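PDB 6AKZ: GlcNAc Inducible Gene 2, GIG2 from Candida albicans, which binds an iron(III) ion and probably acts as an oxygenase of the DUF1479 (Gig2-like) family, within the cupin clan. Local coordinates for residues Trp39-Val44 against Asp217-Asp222; Val130-Pro135 against Leu386-Ala391; Met286-Pro289 against Lys293-Glu296. All blocks are in the same frame, centred on the assembly; numbering follows the deposited sequence.

Contact 1: Trp39-Val44 against Asp217-Asp222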
ATOM      1  N   TRP A  39     -10.734  13.353  19.722  1.00 18.86           N
ATOM      2  CA  TRP A  39      -9.824  14.222  18.989  1.00 19.97           C
ATOM      3  C   TRP A  39      -8.858  14.952  19.894  1.00 20.94           C
ATOM      4  O   TRP A  39      -7.662  15.069  19.606  1.00 21.42           O
ATOM      5  CB  TRP A  39     -10.590  15.250  18.167  1.00 21.00           C
ATOM      6  CG  TRP A  39      -9.668  16.311  17.490  1.00 20.90           C
ATOM      7  CD1 TRP A  39      -9.371  17.579  17.948  1.00 22.21           C
ATOM      8  CD2 TRP A  39      -8.927  16.160  16.254  1.00 22.91           C
ATOM      9  NE1 TRP A  39      -8.533  18.227  17.053  1.00 22.67           N
ATOM     10  CE2 TRP A  39      -8.227  17.368  16.024  1.00 24.25           C
ATOM     11  CE3 TRP A  39      -8.761  15.110  15.341  1.00 21.68           C
ATOM     12  CZ2 TRP A  39      -7.415  17.560  14.903  1.00 22.78           C
ATOM     13  CZ3 TRP A  39      -7.981  15.342  14.206  1.00 22.38           C
ATOM     14  CH2 TRP A  39      -7.310  16.531  14.002  1.00 21.27           C
ATOM     15  N   LYS A  40      -9.369  15.415  21.039  1.00 23.21           N
ATOM     16  CA  LYS A  40      -8.505  15.999  22.044  1.00 20.32           C
ATOM     17  C   LYS A  40      -7.508  15.000  22.685  1.00 20.52           C
ATOM     18  O   LYS A  40      -6.329  15.310  22.811  1.00 23.20           O
ATOM     19  CB  LYS A  40      -9.408  16.645  23.075  1.00 22.47           C
ATOM     20  CG  LYS A  40     -10.073  17.861  22.469  1.00 23.12           C
ATOM     21  CD  LYS A  40     -11.098  18.432  23.421  1.00 25.48           C
ATOM     22  CE  LYS A  40     -11.839  19.531  22.702  1.00 25.59           C
ATOM     23  NZ  LYS A  40     -12.885  19.992  23.678  1.00 27.44           N
ATOM     24  N   ARG A  41      -7.973  13.838  23.085  1.00 18.40           N
ATOM     25  CA  ARG A  41      -7.091  12.728  23.542  1.00 21.52           C
ATOM     26  C   ARG A  41      -6.002  12.394  22.455  1.00 20.54           C
ATOM     27  O   ARG A  41      -4.842  12.136  22.783  1.00 20.61           O
ATOM     28  CB  ARG A  41      -7.837  11.446  23.803  1.00 23.62           C
ATOM     29  CG  ARG A  41      -8.938  11.514  24.857  1.00 24.80           C
ATOM     30  CD  ARG A  41      -9.275  10.112  25.392  1.00 25.69           C
ATOM     31  NE  ARG A  41      -9.801   9.236  24.333  1.00 26.50           N
ATOM     32  CZ  ARG A  41     -11.066   9.153  23.965  1.00 27.57           C
ATOM     33  NH1 ARG A  41     -12.006   9.913  24.566  1.00 27.20           N
ATOM     34  NH2 ARG A  41     -11.405   8.313  22.994  1.00 30.53           N
ATOM     35  N   LEU A  42      -6.427  12.357  21.212  1.00 20.02           N
ATOM     36  CA  LEU A  42      -5.561  12.013  20.099  1.00 19.49           C
ATOM     37  C   LEU A  42      -4.354  12.978  19.971  1.00 20.41           C
ATOM     38  O   LEU A  42      -3.206  12.538  19.878  1.00 19.45           O
ATOM     39  CB  LEU A  42      -6.331  11.970  18.792  1.00 20.29           C
ATOM     40  CG  LEU A  42      -5.486  11.752  17.532  1.00 18.58           C
ATOM     41  CD1 LEU A  42      -4.827  10.350  17.587  1.00 19.06           C
ATOM     42  CD2 LEU A  42      -6.324  11.882  16.310  1.00 20.81           C
ATOM     43  N   LEU A  43      -4.642  14.275  19.973  1.00 18.73           N
ATOM     44  CA  LEU A  43      -3.622  15.261  19.889  1.00 19.62           C
ATOM     45  C   LEU A  43      -2.630  15.214  21.019  1.00 19.98           C
ATOM     46  O   LEU A  43      -1.422  15.362  20.767  1.00 20.13           O
ATOM     47  CB  LEU A  43      -4.236  16.655  19.748  1.00 22.31           C
ATOM     48  CG  LEU A  43      -4.990  17.016  18.486  1.00 22.13           C
ATOM     49  CD1 LEU A  43      -5.335  18.498  18.527  1.00 22.62           C
ATOM     50  CD2 LEU A  43      -4.285  16.698  17.164  1.00 23.04           C
ATOM     51  N   VAL A  44      -3.092  14.882  22.218  1.00 19.11           N
ATOM     52  CA  VAL A  44      -2.223  14.787  23.352  1.00 20.77           C
ATOM     53  C   VAL A  44      -1.259  13.610  23.103  1.00 20.53           C
ATOM     54  O   VAL A  44      -0.078  13.799  23.182  1.00 18.75           O
ATOM     55  CB  VAL A  44      -3.018  14.611  24.658  1.00 23.37           C
ATOM     56  CG1 VAL A  44      -2.094  14.214  25.809  1.00 24.48           C
ATOM     57  CG2 VAL A  44      -3.817  15.896  24.948  1.00 24.33           C
ATOM     58  N   ASP A 217     -13.748   6.214  19.206  1.00 20.44           N
ATOM     59  CA  ASP A 217     -13.017   5.144  19.848  1.00 20.04           C
ATOM     60  C   ASP A 217     -11.808   4.754  18.917  1.00 17.46           C
ATOM     61  O   ASP A 217     -11.541   3.586  18.736  1.00 18.72           O
ATOM     62  CB  ASP A 217     -13.991   3.941  19.973  1.00 22.70           C
ATOM     63  CG  ASP A 217     -13.458   2.783  20.773  1.00 25.73           C
ATOM     64  OD1 ASP A 217     -12.573   2.946  21.652  1.00 32.34           O
ATOM     65  OD2 ASP A 217     -13.959   1.631  20.533  1.00 31.00           O
ATOM     66  N   TRP A 218     -11.093   5.763  18.404  1.00 17.50           N
ATOM     67  CA  TRP A 218      -9.846   5.530  17.661  1.00 16.87           C
ATOM     68  C   TRP A 218      -8.905   4.579  18.330  1.00 16.25           C
ATOM     69  O   TRP A 218      -8.199   3.806  17.657  1.00 15.55           O
ATOM     70  CB  TRP A 218      -9.142   6.841  17.261  1.00 16.41           C
ATOM     71  CG  TRP A 218      -8.571   7.621  18.358  1.00 17.25           C
ATOM     72  CD1 TRP A 218      -9.141   8.765  18.940  1.00 17.16           C
ATOM     73  CD2 TRP A 218      -7.344   7.397  19.040  1.00 17.61           C
ATOM     74  NE1 TRP A 218      -8.352   9.220  19.947  1.00 18.14           N
ATOM     75  CE2 TRP A 218      -7.222   8.425  20.027  1.00 18.05           C
ATOM     76  CE3 TRP A 218      -6.314   6.449  18.928  1.00 16.22           C
ATOM     77  CZ2 TRP A 218      -6.145   8.516  20.860  1.00 16.76           C
ATOM     78  CZ3 TRP A 218      -5.232   6.563  19.760  1.00 16.87           C
ATOM     79  CH2 TRP A 218      -5.123   7.598  20.704  1.00 17.33           C
ATOM     80  N   GLU A 219      -8.890   4.525  19.663  1.00 15.72           N
ATOM     81  CA  GLU A 219      -7.942   3.701  20.360  1.00 17.61           C
ATOM     82  C   GLU A 219      -8.117   2.248  20.043  1.00 17.19           C
ATOM     83  O   GLU A 219      -7.159   1.466  20.163  1.00 19.11           O
ATOM     84  CB  GLU A 219      -8.064   3.864  21.890  1.00 18.69           C
ATOM     85  CG  GLU A 219      -7.561   5.173  22.423  1.00 20.01           C
ATOM     86  CD  GLU A 219      -8.637   6.282  22.476  1.00 19.46           C
ATOM     87  OE1 GLU A 219      -9.755   6.172  21.850  1.00 21.38           O
ATOM     88  OE2 GLU A 219      -8.298   7.293  23.149  1.00 21.17           O
ATOM     89  N   ASN A 220      -9.322   1.865  19.666  1.00 18.06           N
ATOM     90  CA  ASN A 220      -9.578   0.487  19.327  1.00 17.84           C
ATOM     91  C   ASN A 220      -9.584   0.169  17.810  1.00 18.25           C
ATOM     92  O   ASN A 220     -10.017  -0.938  17.420  1.00 18.03           O
ATOM     93  CB  ASN A 220     -10.859   0.081  19.997  1.00 21.95           C
ATOM     94  CG  ASN A 220     -10.629  -0.094  21.471  1.00 24.82           C
ATOM     95  OD1 ASN A 220      -9.766  -0.866  21.910  1.00 28.01           O
ATOM     96  ND2 ASN A 220     -11.330   0.641  22.225  1.00 27.60           N
ATOM     97  N   TRP A 221      -9.193   1.130  16.979  1.00 14.68           N
ATOM     98  CA  TRP A 221      -9.061   0.862  15.523  1.00 13.39           C
ATOM     99  C   TRP A 221      -7.964  -0.192  15.266  1.00 13.69           C
ATOM    100  O   TRP A 221      -6.858  -0.048  15.784  1.00 15.56           O
ATOM    101  CB  TRP A 221      -8.770   2.126  14.747  1.00 12.71           C
ATOM    102  CG  TRP A 221      -8.797   1.925  13.286  1.00 12.33           C
ATOM    103  CD1 TRP A 221      -9.852   1.498  12.538  1.00 14.54           C
ATOM    104  CD2 TRP A 221      -7.678   2.021  12.391  1.00 13.30           C
ATOM    105  NE1 TRP A 221      -9.452   1.332  11.233  1.00 13.88           N
ATOM    106  CE2 TRP A 221      -8.123   1.655  11.123  1.00 13.51           C
ATOM    107  CE3 TRP A 221      -6.326   2.357  12.555  1.00 14.08           C
ATOM    108  CZ2 TRP A 221      -7.289   1.690   9.996  1.00 13.57           C
ATOM    109  CZ3 TRP A 221      -5.485   2.319  11.452  1.00 13.08           C
ATOM    110  CH2 TRP A 221      -5.980   2.031  10.182  1.00 13.81           C
ATOM    111  N   ASP A 222      -8.316  -1.200  14.498  1.00 12.16           N
ATOM    112  CA  ASP A 222      -7.471  -2.334  14.171  1.00 12.00           C
ATOM    113  C   ASP A 222      -7.233  -2.215  12.655  1.00 11.60           C
ATOM    114  O   ASP A 222      -8.066  -2.585  11.833  1.00 11.73           O
ATOM    115  CB  ASP A 222      -8.155  -3.659  14.510  1.00 13.28           C
ATOM    116  CG  ASP A 222      -7.183  -4.840  14.419  1.00 13.95           C
ATOM    117  OD1 ASP A 222      -6.172  -4.714  13.692  1.00 15.23           O
ATOM    118  OD2 ASP A 222      -7.465  -5.843  15.092  1.00 17.54           O
TER

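Contact 2: Val130-Pro135 against Leu386-Ala391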
ATOM      1  N   VAL A 130       9.462  -1.088 -16.752  1.00 17.63           N
ATOM      2  CA  VAL A 130       9.708  -2.455 -17.038  1.00 19.15           C
ATOM      3  C   VAL A 130       8.911  -3.220 -15.956  1.00 18.03           C
ATOM      4  O   VAL A 130       9.036  -2.974 -14.730  1.00 15.06           O
ATOM      5  CB  VAL A 130      11.202  -2.805 -17.092  1.00 19.97           C
ATOM      6  CG1 VAL A 130      11.956  -2.555 -15.773  1.00 22.08           C
ATOM      7  CG2 VAL A 130      11.379  -4.259 -17.449  1.00 23.50           C
ATOM      8  N   PHE A 131       8.100  -4.161 -16.406  1.00 16.92           N
ATOM      9  CA  PHE A 131       7.221  -4.926 -15.506  1.00 17.91           C
ATOM     10  C   PHE A 131       7.488  -6.425 -15.409  1.00 19.16           C
ATOM     11  O   PHE A 131       7.370  -6.987 -14.284  1.00 16.84           O
ATOM     12  CB  PHE A 131       5.789  -4.652 -15.929  1.00 18.45           C
ATOM     13  CG  PHE A 131       5.426  -3.196 -15.860  1.00 16.68           C
ATOM     14  CD1 PHE A 131       5.105  -2.593 -14.660  1.00 15.36           C
ATOM     15  CD2 PHE A 131       5.519  -2.378 -17.011  1.00 17.41           C
ATOM     16  CE1 PHE A 131       4.738  -1.264 -14.604  1.00 17.41           C
ATOM     17  CE2 PHE A 131       5.189  -1.023 -16.966  1.00 16.93           C
ATOM     18  CZ  PHE A 131       4.797  -0.457 -15.745  1.00 17.13           C
ATOM     19  N   TRP A 132       7.823  -7.098 -16.542  1.00 17.11           N
ATOM     20  CA  TRP A 132       7.854  -8.553 -16.639  1.00 17.32           C
ATOM     21  C   TRP A 132       9.244  -9.168 -16.928  1.00 18.68           C
ATOM     22  O   TRP A 132       9.358 -10.331 -17.365  1.00 18.93           O
ATOM     23  CB  TRP A 132       6.767  -9.068 -17.656  1.00 17.13           C
ATOM     24  CG  TRP A 132       5.370  -8.474 -17.516  1.00 16.18           C
ATOM     25  CD1 TRP A 132       4.684  -7.724 -18.432  1.00 18.33           C
ATOM     26  CD2 TRP A 132       4.546  -8.484 -16.336  1.00 16.68           C
ATOM     27  NE1 TRP A 132       3.466  -7.285 -17.920  1.00 18.97           N
ATOM     28  CE2 TRP A 132       3.365  -7.737 -16.628  1.00 16.72           C
ATOM     29  CE3 TRP A 132       4.673  -9.081 -15.083  1.00 17.70           C
ATOM     30  CZ2 TRP A 132       2.340  -7.580 -15.720  1.00 17.83           C
ATOM     31  CZ3 TRP A 132       3.618  -8.883 -14.143  1.00 20.81           C
ATOM     32  CH2 TRP A 132       2.481  -8.168 -14.482  1.00 18.35           C
ATOM     33  N   SER A 133      10.302  -8.387 -16.706  1.00 19.17           N
ATOM     34  CA  SER A 133      11.651  -8.872 -17.008  1.00 18.02           C
ATOM     35  C   SER A 133      12.000 -10.097 -16.202  1.00 18.77           C
ATOM     36  O   SER A 133      11.414 -10.352 -15.121  1.00 18.86           O
ATOM     37  CB  SER A 133      12.676  -7.732 -16.712  1.00 18.03           C
ATOM     38  OG  SER A 133      12.809  -7.478 -15.324  1.00 18.52           O
ATOM     39  N   LYS A 134      12.988 -10.871 -16.670  1.00 16.41           N
ATOM     40  CA  LYS A 134      13.417 -12.019 -15.937  1.00 16.88           C
ATOM     41  C   LYS A 134      13.827 -11.717 -14.467  1.00 16.99           C
ATOM     42  O   LYS A 134      13.488 -12.487 -13.549  1.00 16.87           O
ATOM     43  CB  LYS A 134      14.573 -12.720 -16.668  1.00 19.14           C
ATOM     44  CG  LYS A 134      15.078 -13.993 -15.957  1.00 22.92           C
ATOM     45  CD  LYS A 134      16.460 -14.351 -16.496  1.00 30.39           C
ATOM     46  CE  LYS A 134      16.688 -15.851 -16.591  1.00 34.03           C
ATOM     47  NZ  LYS A 134      17.704 -16.373 -15.621  1.00 36.52           N
ATOM     48  N   PRO A 135      14.613 -10.619 -14.249  1.00 16.71           N
ATOM     49  CA  PRO A 135      14.963 -10.409 -12.843  1.00 17.37           C
ATOM     50  C   PRO A 135      13.736 -10.140 -11.950  1.00 14.69           C
ATOM     51  O   PRO A 135      13.743 -10.559 -10.768  1.00 16.75           O
ATOM     52  CB  PRO A 135      15.927  -9.215 -12.857  1.00 17.91           C
ATOM     53  CG  PRO A 135      16.205  -8.917 -14.331  1.00 18.35           C
ATOM     54  CD  PRO A 135      15.351  -9.736 -15.176  1.00 18.26           C
ATOM     55  N   LEU A 386      -6.595 -10.946 -13.755  1.00 15.38           N
ATOM     56  CA  LEU A 386      -6.870 -11.051 -15.210  1.00 17.52           C
ATOM     57  C   LEU A 386      -5.951 -10.150 -15.992  1.00 16.27           C
ATOM     58  O   LEU A 386      -5.534 -10.524 -17.091  1.00 17.34           O
ATOM     59  CB  LEU A 386      -8.340 -10.711 -15.531  1.00 19.80           C
ATOM     60  CG  LEU A 386      -9.377 -11.690 -14.944  1.00 23.33           C
ATOM     61  CD1 LEU A 386     -10.790 -11.326 -15.353  1.00 24.08           C
ATOM     62  CD2 LEU A 386      -9.107 -13.124 -15.343  1.00 24.90           C
ATOM     63  N   ASP A 387      -5.666  -8.951 -15.478  1.00 15.70           N
ATOM     64  CA  ASP A 387      -4.752  -8.063 -16.149  1.00 16.88           C
ATOM     65  C   ASP A 387      -3.329  -8.568 -16.175  1.00 18.07           C
ATOM     66  O   ASP A 387      -2.646  -8.486 -17.224  1.00 19.60           O
ATOM     67  CB  ASP A 387      -4.868  -6.670 -15.581  1.00 20.83           C
ATOM     68  CG  ASP A 387      -4.130  -5.667 -16.407  1.00 25.74           C
ATOM     69  OD1 ASP A 387      -4.388  -5.557 -17.644  1.00 31.55           O
ATOM     70  OD2 ASP A 387      -3.245  -5.037 -15.854  1.00 27.47           O
ATOM     71  N   THR A 388      -2.888  -9.119 -15.068  1.00 15.19           N
ATOM     72  CA  THR A 388      -1.562  -9.710 -14.979  1.00 14.76           C
ATOM     73  C   THR A 388      -1.379 -10.858 -15.965  1.00 17.40           C
ATOM     74  O   THR A 388      -0.397 -10.965 -16.629  1.00 17.45           O
ATOM     75  CB  THR A 388      -1.290 -10.164 -13.526  1.00 13.60           C
ATOM     76  OG1 THR A 388      -1.085  -9.003 -12.763  1.00 13.20           O
ATOM     77  CG2 THR A 388      -0.124 -11.004 -13.419  1.00 15.04           C
ATOM     78  N   ARG A 389      -2.388 -11.718 -16.055  1.00 16.57           N
ATOM     79  CA  ARG A 389      -2.337 -12.851 -16.974  1.00 17.94           C
ATOM     80  C   ARG A 389      -2.290 -12.373 -18.426  1.00 15.72           C
ATOM     81  O   ARG A 389      -1.515 -12.884 -19.235  1.00 18.38           O
ATOM     82  CB  ARG A 389      -3.541 -13.770 -16.761  1.00 17.55           C
ATOM     83  CG  ARG A 389      -3.771 -14.764 -17.888  1.00 22.31           C
ATOM     84  CD  ARG A 389      -5.172 -15.350 -17.830  1.00 23.18           C
ATOM     85  NE  ARG A 389      -5.382 -16.366 -18.858  1.00 27.56           N
ATOM     86  CZ  ARG A 389      -5.317 -17.676 -18.638  1.00 28.43           C
ATOM     87  NH1 ARG A 389      -5.047 -18.133 -17.423  1.00 27.28           N
ATOM     88  NH2 ARG A 389      -5.523 -18.528 -19.633  1.00 30.06           N
ATOM     89  N   ASP A 390      -3.127 -11.390 -18.744  1.00 17.27           N
ATOM     90  CA  ASP A 390      -3.204 -10.821 -20.081  1.00 20.22           C
ATOM     91  C   ASP A 390      -1.955 -10.042 -20.459  1.00 20.36           C
ATOM     92  O   ASP A 390      -1.456 -10.169 -21.578  1.00 21.54           O
ATOM     93  CB  ASP A 390      -4.437  -9.922 -20.206  1.00 22.15           C
ATOM     94  CG  ASP A 390      -4.671  -9.449 -21.627  1.00 27.86           C
ATOM     95  OD1 ASP A 390      -4.957 -10.297 -22.498  1.00 32.24           O
ATOM     96  OD2 ASP A 390      -4.569  -8.229 -21.873  1.00 35.66           O
ATOM     97  N   ALA A 391      -1.447  -9.234 -19.536  1.00 17.56           N
ATOM     98  CA  ALA A 391      -0.237  -8.439 -19.844  1.00 17.48           C
ATOM     99  C   ALA A 391       1.015  -9.266 -20.011  1.00 19.09           C
ATOM    100  O   ALA A 391       1.851  -8.971 -20.890  1.00 20.13           O
ATOM    101  CB  ALA A 391      -0.024  -7.384 -18.786  1.00 19.93           C
TER

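Contact 3: Met286-Pro289 against Lys293-Glu296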
ATOM      1  N   MET A 286      -8.281  10.668   9.344  1.00 14.92           N
ATOM      2  CA  MET A 286      -9.727  10.469   9.139  1.00 15.89           C
ATOM      3  C   MET A 286     -10.570  11.537   9.772  1.00 16.72           C
ATOM      4  O   MET A 286     -11.617  11.843   9.256  1.00 15.81           O
ATOM      5  CB  MET A 286     -10.208   9.094   9.574  1.00 14.80           C
ATOM      6  CG  MET A 286      -9.572   7.965   8.747  1.00 14.20           C
ATOM      7  SD  MET A 286      -9.540   8.135   6.925  1.00 16.37           S
ATOM      8  CE  MET A 286     -11.287   8.263   6.547  1.00 17.04           C
ATOM      9  N   LEU A 287     -10.168  12.001  10.939  1.00 16.68           N
ATOM     10  CA  LEU A 287     -10.881  13.081  11.602  1.00 18.31           C
ATOM     11  C   LEU A 287     -10.520  14.483  11.179  1.00 19.65           C
ATOM     12  O   LEU A 287     -11.268  15.429  11.494  1.00 22.59           O
ATOM     13  CB  LEU A 287     -10.722  12.969  13.123  1.00 15.81           C
ATOM     14  CG  LEU A 287     -11.298  11.722  13.787  1.00 16.63           C
ATOM     15  CD1 LEU A 287     -11.033  11.674  15.263  1.00 17.07           C
ATOM     16  CD2 LEU A 287     -12.772  11.601  13.577  1.00 17.06           C
ATOM     17  N   ARG A 288      -9.415  14.665  10.487  1.00 19.88           N
ATOM     18  CA  ARG A 288      -9.002  16.011  10.075  1.00 19.99           C
ATOM     19  C   ARG A 288     -10.058  16.882   9.299  1.00 21.05           C
ATOM     20  O   ARG A 288     -10.117  18.089   9.566  1.00 20.78           O
ATOM     21  CB  ARG A 288      -7.674  16.000   9.370  1.00 18.09           C
ATOM     22  CG  ARG A 288      -7.041  17.371   9.182  1.00 19.29           C
ATOM     23  CD  ARG A 288      -6.701  18.089  10.451  1.00 19.33           C
ATOM     24  NE  ARG A 288      -5.909  19.310  10.132  1.00 19.58           N
ATOM     25  CZ  ARG A 288      -5.627  20.280  10.990  1.00 20.46           C
ATOM     26  NH1 ARG A 288      -6.093  20.234  12.217  1.00 20.39           N
ATOM     27  NH2 ARG A 288      -4.836  21.293  10.586  1.00 21.24           N
ATOM     28  N   PRO A 289     -10.868  16.291   8.395  1.00 22.69           N
ATOM     29  CA  PRO A 289     -11.929  17.083   7.748  1.00 21.53           C
ATOM     30  C   PRO A 289     -12.926  17.653   8.704  1.00 24.96           C
ATOM     31  O   PRO A 289     -13.519  18.674   8.367  1.00 24.24           O
ATOM     32  CB  PRO A 289     -12.565  16.112   6.736  1.00 23.08           C
ATOM     33  CG  PRO A 289     -11.486  15.074   6.500  1.00 22.88           C
ATOM     34  CD  PRO A 289     -10.833  14.914   7.846  1.00 22.54           C
ATOM     35  N   LYS A 293      -9.784  23.214  11.508  1.00 24.56           N
ATOM     36  CA  LYS A 293      -9.481  24.580  12.019  1.00 27.27           C
ATOM     37  C   LYS A 293      -8.746  24.549  13.335  1.00 26.83           C
ATOM     38  O   LYS A 293      -9.301  24.177  14.350  1.00 24.39           O
ATOM     39  CB  LYS A 293     -10.766  25.363  12.145  1.00 33.37           C
ATOM     40  CG  LYS A 293     -10.557  26.842  12.405  1.00 39.45           C
ATOM     41  CD  LYS A 293     -10.960  27.699  11.218  1.00 43.32           C
ATOM     42  CE  LYS A 293     -10.362  29.104  11.295  1.00 49.63           C
ATOM     43  NZ  LYS A 293     -10.741  29.899  12.507  1.00 50.97           N
ATOM     44  N   ASP A 294      -7.458  24.881  13.330  1.00 26.16           N
ATOM     45  CA  ASP A 294      -6.687  24.876  14.575  1.00 26.76           C
ATOM     46  C   ASP A 294      -6.976  26.182  15.306  1.00 26.65           C
ATOM     47  O   ASP A 294      -7.028  27.217  14.663  1.00 28.96           O
ATOM     48  CB  ASP A 294      -5.199  24.759  14.268  1.00 25.01           C
ATOM     49  CG  ASP A 294      -4.902  23.488  13.489  1.00 25.49           C
ATOM     50  OD1 ASP A 294      -5.325  22.423  14.006  1.00 22.25           O
ATOM     51  OD2 ASP A 294      -4.452  23.598  12.348  1.00 24.43           O
ATOM     52  N   PRO A 295      -7.207  26.127  16.606  1.00 28.92           N
ATOM     53  CA  PRO A 295      -7.578  27.369  17.292  1.00 28.42           C
ATOM     54  C   PRO A 295      -6.418  28.301  17.534  1.00 31.12           C
ATOM     55  O   PRO A 295      -5.306  27.878  17.900  1.00 31.71           O
ATOM     56  CB  PRO A 295      -8.084  26.887  18.643  1.00 30.61           C
ATOM     57  CG  PRO A 295      -7.511  25.546  18.854  1.00 30.17           C
ATOM     58  CD  PRO A 295      -7.347  24.958  17.496  1.00 29.26           C
ATOM     59  N   GLU A 296      -6.717  29.596  17.477  1.00 37.66           N
ATOM     60  CA  GLU A 296      -5.732  30.649  17.807  1.00 38.42           C
ATOM     61  C   GLU A 296      -5.137  30.534  19.202  1.00 35.53           C
ATOM     62  O   GLU A 296      -3.975  30.832  19.387  1.00 38.92           O
ATOM     63  CB  GLU A 296      -6.348  32.029  17.621  1.00 46.81           C
ATOM     64  CG  GLU A 296      -6.864  32.256  16.210  1.00 51.20           C
ATOM     65  CD  GLU A 296      -6.520  33.624  15.660  1.00 59.72           C
ATOM     66  OE1 GLU A 296      -6.617  34.613  16.421  1.00 68.17           O
ATOM     67  OE2 GLU A 296      -6.148  33.706  14.468  1.00 64.21           O
TER

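Contact 1: Trp39-Val44 against Asp217-Asp222
W218 and E219 meet L42 and R41 where a short 3-10 turn, residues 218-220, docks against helix 32-56 in the helical periphery of this cupin-clan fold. In the turn the D217 carbonyl accepts the N220 backbone N-H, and the D217 carboxylate takes the N220 side-chain amide through ND2.

W218 comes next and lays its indole against the helix. Its CG sits between the backbone N and the carbonyl carbon (chi1 69°), which directs the ring at L42. Methyl CD1 of L42 stands over the six-membered ring, 3.9 Å from its centroid, as a CH-pi contact, and CB of L42 lies 3.6 Å from NE1 of W218. A leucine suits this place because its branch lays a methyl on the broad aromatic face. The indole N-H bonds the S38 carbonyl, and the ring also leans on L280 and A283 of helix 278-287.

E219 follows, its chain bent at chi2 (90°) so that the carboxylate folds back over the other face of the W218 ring and reaches R41. Their opposite charges suit the rim of the contact, where they form a two-pronged, side-on salt bridge with nearly coplanar groups; NH2 also bonds the G216 carbonyl. NH2 of R41 donates to the syn lone pair of E219 OE1 at 2.9 Å, and NE of R41 to OE2 of E219 at 2.7 Å, with an N-H...O angle of 164°.

Contact 2: Val130-Pro135 against Leu386-Ala391
The loop between strand 127-128, at one edge of the main sheet of the cupin-clan fold, and helix 134-140 uses W132 to rest on helix 382-394. CG of W132 lies anti to its carbonyl carbon (chi1 -47°), which turns the indole toward one side of that helix, where A391 and T388 stand roughly one turn apart.

The methyl CB of A391 approaches the ring obliquely, 3.6 Å from NE1 of W132 and 3.9 Å from its CZ2. Farther along the indole, both branches of T388, CG2 and OG1, lie 4.0 Å from CH2 of W132. Small residues suit these two positions because they let the large ring come close to the helix. On the loop side, CB of F131 lies over one face of the indole, toward its rim.

The polar atoms of this buried patch are satisfied by neighbours: NE1 of W132 donates to the I396 carbonyl, and OG1 of T388 bonds the V173 carbonyl.

S133 is the N-cap of helix 134-140, its side chain capping a backbone N-H, and P135 of that helix packs on W102 and E105 of helix 96-112. Helix 382-394 meets helix 445-460 through L386 and R389, both touching L458.

Contact 3: Met286-Pro289 against Lys293-Glu296
R288 and D294 join in an end-on salt bridge: both terminal nitrogens of the guanidinium face the carboxylate, and each takes a different oxygen. NH1 of R288 lies 2.9 Å from OD1 of D294, and NH2 of R288 lies 2.9 Å from OD2 of D294. Both bonds are close to straight, the one from NH1 having an N-H...O angle of 175°. The oxygens lie near the guanidinium plane, so the N-H groups point almost directly at them. On the acid, OD2 is met at its syn lone pair, while OD1 is also met on the syn side but somewhat out of the carboxylate plane. The two planes are turned 25° from each other.

R288 starts with CG anti to the backbone N (chi1 -167°) and bends at chi2, which carries its end across to the loop. A long side chain suits this place, because the CA atoms of R288 and D294 are 10.2 Å apart; the short aspartate then presents both oxygens at once.

Several of the other polar atoms have partners too. NE of R288 donates to the F327 carbonyl, NH1 has a further, weak bond to the F291 carbonyl, and NH2 is also hydrogen-bonded beyond the two segments. The guanidinium of this buried arginine is thus engaged at all three nitrogens, which should hold it against rotation. OD1 of D294 has a second partner in the Y303 hydroxyl, so one oxygen is shared between arginine and tyrosine. With such partners the carboxylate is probably ionised.

The arrangement is a local, bidentate arginine-aspartate bridge across a loop: it ties R288, in the segment 286-289, to the chain that follows, far from the iron site.

In the fold
From the N terminus, helix 32-56 supplies the first half of contact 1, and residues 130-135 open contact 2 before contact 1 closes at 217-222. These two long loops therefore cross. Contact 3 then closes a very short loop, 286-289 to 293-296, in series after contact 1 and nested within contact 2, which closes last on helix 382-394. Contacts 1 and 3 are neighbours, their centres 14 Å apart: W39 packs on L287 and R288, joining helix 32-56 to segment 286-289. Contact 2 lies on the opposite side of the chain's centre, with its centre about 42 Å from that of contact 1, and ties the region beside edge strand 127-128 to helix 382-394.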